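Local coordinates for protein glycerophosphoryl diester phosphodiesterase (Agrobacterium tumefaciens str. C58, PDB 3KS6) that belongs to the glycerophosphoryl diester phosphodiesterase family, has a TIM-barrel fold and carries a bound magnesium ion, at residues H39-A45 against I64-L69; H49-T53 against K107-D111. One frame throughout, in Å; residues are numbered along the deposited sequence. Where two conformers were deposited one is given.

Interaction 1: H39-A45 against I64-L69; sequences HPTADGA and IVDMTL
Ala42 and Met67, a selenomethionine in the crystal, join the two segments by a short backbone bond, Ala42 N to Met67 O at 2.7 Å. It is nearly straight at hydrogen (169°), although the donor stands above the carbonyl plane. The second bond uses a side chain: Leu69 N gives its hydrogen to Asp43 OD1 at 3.0 Å, on the syn side of the carboxylate and tilted from its plane. Thr41 OG1 binds the same oxygen, 2.7 Å from Asp43 OD1, from the opposite face, so two donors fix the carboxylate. Asp43 CG lies between its own N and carbonyl carbon (chi1 61°), which places OD1 between Thr41 OG1 and Leu69 N. Thr41 OG1 also accepts from Ala45 N, joining the start of the type I turn Thr41 to Gly44 to the residue that follows it. Beside the polar grip, Ile64 CG2 lies 3.3 Å from Pro40 O, and its CD1 comes obliquely to the His39 ring. Pro40 and Val65 run side by side, Pro40 CG to Val65 CG2 3.9 Å, while Ala45 CB rests on Leu69 CD2. Farther out, Tyr115 and His50 O hold the two ring nitrogens of His39, and Thr68 OG1 N-caps helix 69-74 through Lys71 N. Strands 33-40 and 46-48 form a beta hairpin extending from a TIM-barrel strand; its turn packs against the 3-10 segment before that helix, with Thr41, Ile64 and Leu69 all touching Val47.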
loop_
_atom_site.group_PDB
_atom_site.type_symbol
_atom_site.label_atom_id
_atom_site.label_comp_id
_atom_site.label_asym_id
_atom_site.label_seq_id
_atom_site.Cartn_x
_atom_site.Cartn_y
_atom_site.Cartn_z
ATOM N N HIS A 39 1.975 -10.930 -4.643
ATOM C CA HIS A 39 2.554 -11.612 -5.816
ATOM C C HIS A 39 2.015 -13.034 -5.956
ATOM O O HIS A 39 1.711 -13.692 -4.950
ATOM C CB HIS A 39 4.079 -11.678 -5.686
ATOM C CG HIS A 39 4.736 -10.337 -5.659
ATOM N ND1 HIS A 39 5.119 -9.670 -6.803
ATOM C CD2 HIS A 39 5.007 -9.511 -4.626
ATOM C CE1 HIS A 39 5.631 -8.501 -6.463
ATOM N NE2 HIS A 39 5.570 -8.381 -5.150
ATOM N N PRO A 40 1.866 -13.517 -7.193
ATOM C CA PRO A 40 1.456 -14.898 -7.381
ATOM C C PRO A 40 2.620 -15.854 -7.263
ATOM O O PRO A 40 3.738 -15.462 -7.575
ATOM C CB PRO A 40 0.932 -14.893 -8.812
ATOM C CG PRO A 40 1.756 -13.847 -9.499
ATOM C CD PRO A 40 2.051 -12.820 -8.471
ATOM N N THR A 41 2.365 -17.087 -6.810
ATOM C CA THR A 41 3.352 -18.165 -6.865
ATOM C C THR A 41 3.152 -18.976 -8.147
ATOM O O THR A 41 2.207 -18.729 -8.911
ATOM C CB THR A 41 3.239 -19.110 -5.683
ATOM O OG1 THR A 41 1.987 -19.811 -5.779
ATOM C CG2 THR A 41 3.363 -18.315 -4.351
ATOM N N ALA A 42 4.060 -19.912 -8.423
ATOM C CA ALA A 42 3.947 -20.730 -9.637
ATOM C C ALA A 42 2.725 -21.654 -9.606
ATOM O O ALA A 42 2.126 -21.915 -10.652
ATOM C CB ALA A 42 5.252 -21.555 -9.895
ATOM N N ASP A 43 2.327 -22.067 -8.406
ATOM C CA ASP A 43 1.234 -23.015 -8.200
ATOM C C ASP A 43 -0.092 -22.357 -7.811
ATOM O O ASP A 43 -0.955 -23.000 -7.226
ATOM C CB ASP A 43 1.632 -24.140 -7.202
ATOM C CG ASP A 43 1.995 -23.628 -5.806
ATOM O OD1 ASP A 43 2.343 -22.435 -5.656
ATOM O OD2 ASP A 43 1.945 -24.439 -4.844
ATOM N N GLY A 44 -0.228 -21.068 -8.103
ATOM C CA GLY A 44 -1.514 -20.389 -8.022
ATOM C C GLY A 44 -1.936 -19.829 -6.687
ATOM O O GLY A 44 -3.120 -19.609 -6.473
ATOM N N ALA A 45 -0.972 -19.563 -5.821
ATOM C CA ALA A 45 -1.242 -18.983 -4.515
ATOM C C ALA A 45 -0.901 -17.496 -4.586
ATOM O O ALA A 45 -0.340 -17.032 -5.586
ATOM C CB ALA A 45 -0.416 -19.668 -3.452
ATOM N N ILE A 64 9.188 -14.941 -6.916
ATOM C CA ILE A 64 8.074 -15.632 -6.277
ATOM C C ILE A 64 7.220 -16.407 -7.309
ATOM O O ILE A 64 6.842 -17.567 -7.058
ATOM C CB ILE A 64 7.198 -14.621 -5.478
ATOM C CG1 ILE A 64 8.002 -14.052 -4.278
ATOM C CG2 ILE A 64 5.847 -15.249 -5.053
ATOM C CD1 ILE A 64 7.336 -12.793 -3.548
ATOM N N VAL A 65 6.960 -15.784 -8.468
ATOM C CA VAL A 65 6.095 -16.393 -9.483
ATOM C C VAL A 65 6.689 -17.687 -10.073
ATOM O O VAL A 65 5.937 -18.460 -10.654
ATOM C CB VAL A 65 5.761 -15.402 -10.606
ATOM C CG1 VAL A 65 6.975 -15.120 -11.463
ATOM C CG2 VAL A 65 4.519 -15.871 -11.428
ATOM N N ASP A 66 8.004 -17.901 -9.928
ATOM C CA ASP A 66 8.685 -19.113 -10.404
ATOM C C ASP A 66 8.730 -20.203 -9.323
ATOM O O ASP A 66 9.235 -21.299 -9.559
ATOM C CB ASP A 66 10.121 -18.789 -10.810
ATOM C CG ASP A 66 10.217 -17.902 -12.026
ATOM O OD1 ASP A 66 9.269 -17.851 -12.817
ATOM O OD2 ASP A 66 11.281 -17.258 -12.184
HETATM N N MSE A 67 8.191 -19.926 -8.139
HETATM C CA MSE A 67 8.325 -20.822 -6.999
HETATM C C MSE A 67 6.972 -21.308 -6.530
HETATM O O MSE A 67 5.999 -20.585 -6.646
HETATM C CB MSE A 67 8.957 -20.051 -5.812
HETATM C CG MSE A 67 10.364 -19.579 -6.052
HETATM SE SE MSE A 67 10.939 -18.441 -4.522
HETATM C CE MSE A 67 12.409 -17.987 -5.168
ATOM N N THR A 68 6.924 -22.500 -5.923
ATOM C CA THR A 68 5.715 -22.968 -5.290
ATOM C C THR A 68 5.547 -22.246 -3.963
ATOM O O THR A 68 6.520 -21.737 -3.397
ATOM C CB THR A 68 5.773 -24.481 -4.978
ATOM O OG1 THR A 68 6.858 -24.734 -4.081
ATOM C CG2 THR A 68 5.936 -25.277 -6.265
ATOM N N LEU A 69 4.326 -22.232 -3.454
ATOM C CA LEU A 69 4.080 -21.693 -2.132
ATOM C C LEU A 69 4.927 -22.400 -1.086
ATOM O O LEU A 69 5.448 -21.747 -0.201
ATOM C CB LEU A 69 2.598 -21.803 -1.743
ATOM C CG LEU A 69 2.217 -21.260 -0.366
ATOM C CD1 LEU A 69 2.595 -19.746 -0.256
ATOM C CD2 LEU A 69 0.717 -21.505 -0.085
#

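Interaction 2: H49-T53 against K107-D111; sequences HHDPT and KPGVD
Lys107 reaches His50 along a chain folded three times: after CG leaves anti to the carbonyl carbon (chi1 -69°), bends at chi2, chi3 and chi4 curl the ammonium back over the loop 49-53. His50 CG stands anti to its own N (chi1 175°), and although its CB points away from Lys107, the ring end swings nearer. Lys107 CE comes to 3.6 Å from His50 NE2, and Lys107 NZ lies over one face of the imidazole, offset toward the rim. From there Lys107 NZ donates to His50 O at 2.9 Å, arriving above the carbonyl plane and not on a lone pair. Lys107 was deposited in two conformers, so this grip describes one of them. Beyond the lysine the contact is largely apolar. Pro52 CB is directed toward 107-111 and meets the backbone of Gly109 and Val110, 3.8 Å from Val110 N. Pro52 CG lies 4.1 Å from Val110 CG2, and the same valine methyl presses on Thr53 CG2 at 3.5 Å, tighter than usual for two carbons. Outside the pair, the Lys107 side chain touches Asp37 and His39 of strand 33-40; His50 touches Asp37 as well, and Arg9. Loops following strands 46-48 and 101-106 of the barrel therefore meet here at the surface. His50 O, which has a second partner in His39, is thus gripped by more than the lysine. The bond also sets the positive Lys107 NZ beside the metal site, where its charge may be partly balanced by Asp51, whose OD1 lies 4.8 Å from Lys107 NZ without touching it.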
loop_
_atom_site.group_PDB
_atom_site.type_symbol
_atom_site.label_atom_id
_atom_site.label_comp_id
_atom_site.label_asym_id
_atom_site.label_seq_id
_atom_site.Cartn_x
_atom_site.Cartn_y
_atom_site.Cartn_z
ATOM N N HIS A 49 4.222 -9.841 -0.022
ATOM C CA HIS A 49 5.659 -9.531 -0.110
ATOM C C HIS A 49 5.819 -8.304 -0.962
ATOM O O HIS A 49 5.079 -8.128 -1.937
ATOM C CB HIS A 49 6.403 -10.706 -0.744
ATOM C CG HIS A 49 7.854 -10.776 -0.373
ATOM N ND1 HIS A 49 8.278 -11.381 0.786
ATOM C CD2 HIS A 49 8.978 -10.343 -1.002
ATOM C CE1 HIS A 49 9.596 -11.317 0.870
ATOM N NE2 HIS A 49 10.051 -10.694 -0.200
ATOM N N HIS A 50 6.802 -7.459 -0.648
ATOM C CA HIS A 50 6.994 -6.256 -1.447
ATOM C C HIS A 50 7.642 -6.535 -2.810
ATOM O O HIS A 50 6.991 -6.355 -3.839
ATOM C CB HIS A 50 7.820 -5.220 -0.671
ATOM C CG HIS A 50 8.144 -4.025 -1.495
ATOM N ND1 HIS A 50 9.439 -3.675 -1.824
ATOM C CD2 HIS A 50 7.335 -3.149 -2.127
ATOM C CE1 HIS A 50 9.400 -2.621 -2.620
ATOM N NE2 HIS A 50 8.137 -2.278 -2.810
ATOM N N ASP A 51 8.904 -6.991 -2.830
ATOM C CA ASP A 51 9.585 -7.229 -4.109
ATOM C C ASP A 51 9.034 -8.492 -4.796
ATOM O O ASP A 51 8.501 -9.388 -4.132
ATOM C CB ASP A 51 11.093 -7.420 -3.925
ATOM C CG ASP A 51 11.835 -6.144 -3.597
ATOM O OD1 ASP A 51 11.354 -5.031 -3.885
ATOM O OD2 ASP A 51 12.937 -6.298 -3.049
ATOM N N PRO A 52 9.175 -8.580 -6.126
ATOM C CA PRO A 52 8.748 -9.780 -6.824
ATOM C C PRO A 52 9.714 -10.934 -6.582
ATOM O O PRO A 52 9.468 -12.045 -7.064
ATOM C CB PRO A 52 8.736 -9.345 -8.293
ATOM C CG PRO A 52 9.732 -8.244 -8.370
ATOM C CD PRO A 52 9.682 -7.545 -7.053
ATOM N N THR A 53 10.811 -10.658 -5.878
ATOM C CA THR A 53 11.802 -11.662 -5.508
ATOM C C THR A 53 11.983 -11.663 -4.003
ATOM O O THR A 53 11.686 -10.688 -3.298
ATOM C CB THR A 53 13.166 -11.412 -6.161
ATOM O OG1 THR A 53 13.663 -10.150 -5.717
ATOM C CG2 THR A 53 13.082 -11.448 -7.715
ATOM N N LYS A 107 1.502 -5.100 -7.802
ATOM C CA LYS A 107 2.876 -4.973 -8.278
ATOM C C LYS A 107 3.091 -5.817 -9.537
ATOM O O LYS A 107 2.432 -6.854 -9.721
ATOM C CB LYS A 107 3.853 -5.503 -7.207
ATOM C CG LYS A 107 3.980 -4.682 -5.927
ATOM C CD LYS A 107 4.916 -3.489 -6.085
ATOM C CE LYS A 107 6.343 -3.705 -5.526
ATOM N NZ LYS A 107 7.227 -4.693 -6.231
ATOM N N PRO A 108 4.024 -5.390 -10.409
ATOM C CA PRO A 108 4.417 -6.231 -11.535
ATOM C C PRO A 108 5.497 -7.226 -11.133
ATOM O O PRO A 108 5.967 -7.227 -9.995
ATOM C CB PRO A 108 4.990 -5.210 -12.521
ATOM C CG PRO A 108 5.689 -4.199 -11.580
ATOM C CD PRO A 108 4.713 -4.081 -10.441
ATOM N N GLY A 109 5.867 -8.096 -12.070
ATOM C CA GLY A 109 6.966 -9.010 -11.865
ATOM C C GLY A 109 8.342 -8.416 -12.117
ATOM O O GLY A 109 8.515 -7.210 -12.331
ATOM N N VAL A 110 9.345 -9.282 -12.089
ATOM C CA VAL A 110 10.737 -8.862 -12.254
ATOM C C VAL A 110 10.946 -8.034 -13.519
ATOM O O VAL A 110 11.641 -7.018 -13.496
ATOM C CB VAL A 110 11.712 -10.115 -12.240
ATOM C CG1 VAL A 110 13.139 -9.687 -12.599
ATOM C CG2 VAL A 110 11.689 -10.812 -10.845
ATOM N N ASP A 111 10.311 -8.438 -14.615
ATOM C CA ASP A 111 10.425 -7.722 -15.895
ATOM C C ASP A 111 9.664 -6.390 -15.988
ATOM O O ASP A 111 9.627 -5.768 -17.060
ATOM C CB ASP A 111 10.010 -8.658 -17.030
ATOM C CG ASP A 111 8.538 -9.058 -16.982
ATOM O OD1 ASP A 111 7.762 -8.593 -16.099
ATOM O OD2 ASP A 111 8.136 -9.836 -17.869
HETATM O O HOH W 1 10.263 -4.087 -5.814
#

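In the fold
Interactions 1 and 2 touch, their centres 11 Å apart, and their segments alternate along the chain. His39 NE2 of interaction 1 probably hydrogen-bonds His50 O of interaction 2 at 2.8 Å, and Ile64 N probably bonds Pro52 O at 2.9 Å, so both segments of interaction 1 bond to the backbone of 49-53. The bound magnesium, with Glu35, Asp37 and Glu105 at its site, lies about 5 Å from the side chain of His50 but about 9 Å from that of His39. Interaction 2 therefore borders the metal site, with an acetate ion, probably from the crystallisation liquor, about 4 Å from the His50 side chain, whereas interaction 1 lies farther out.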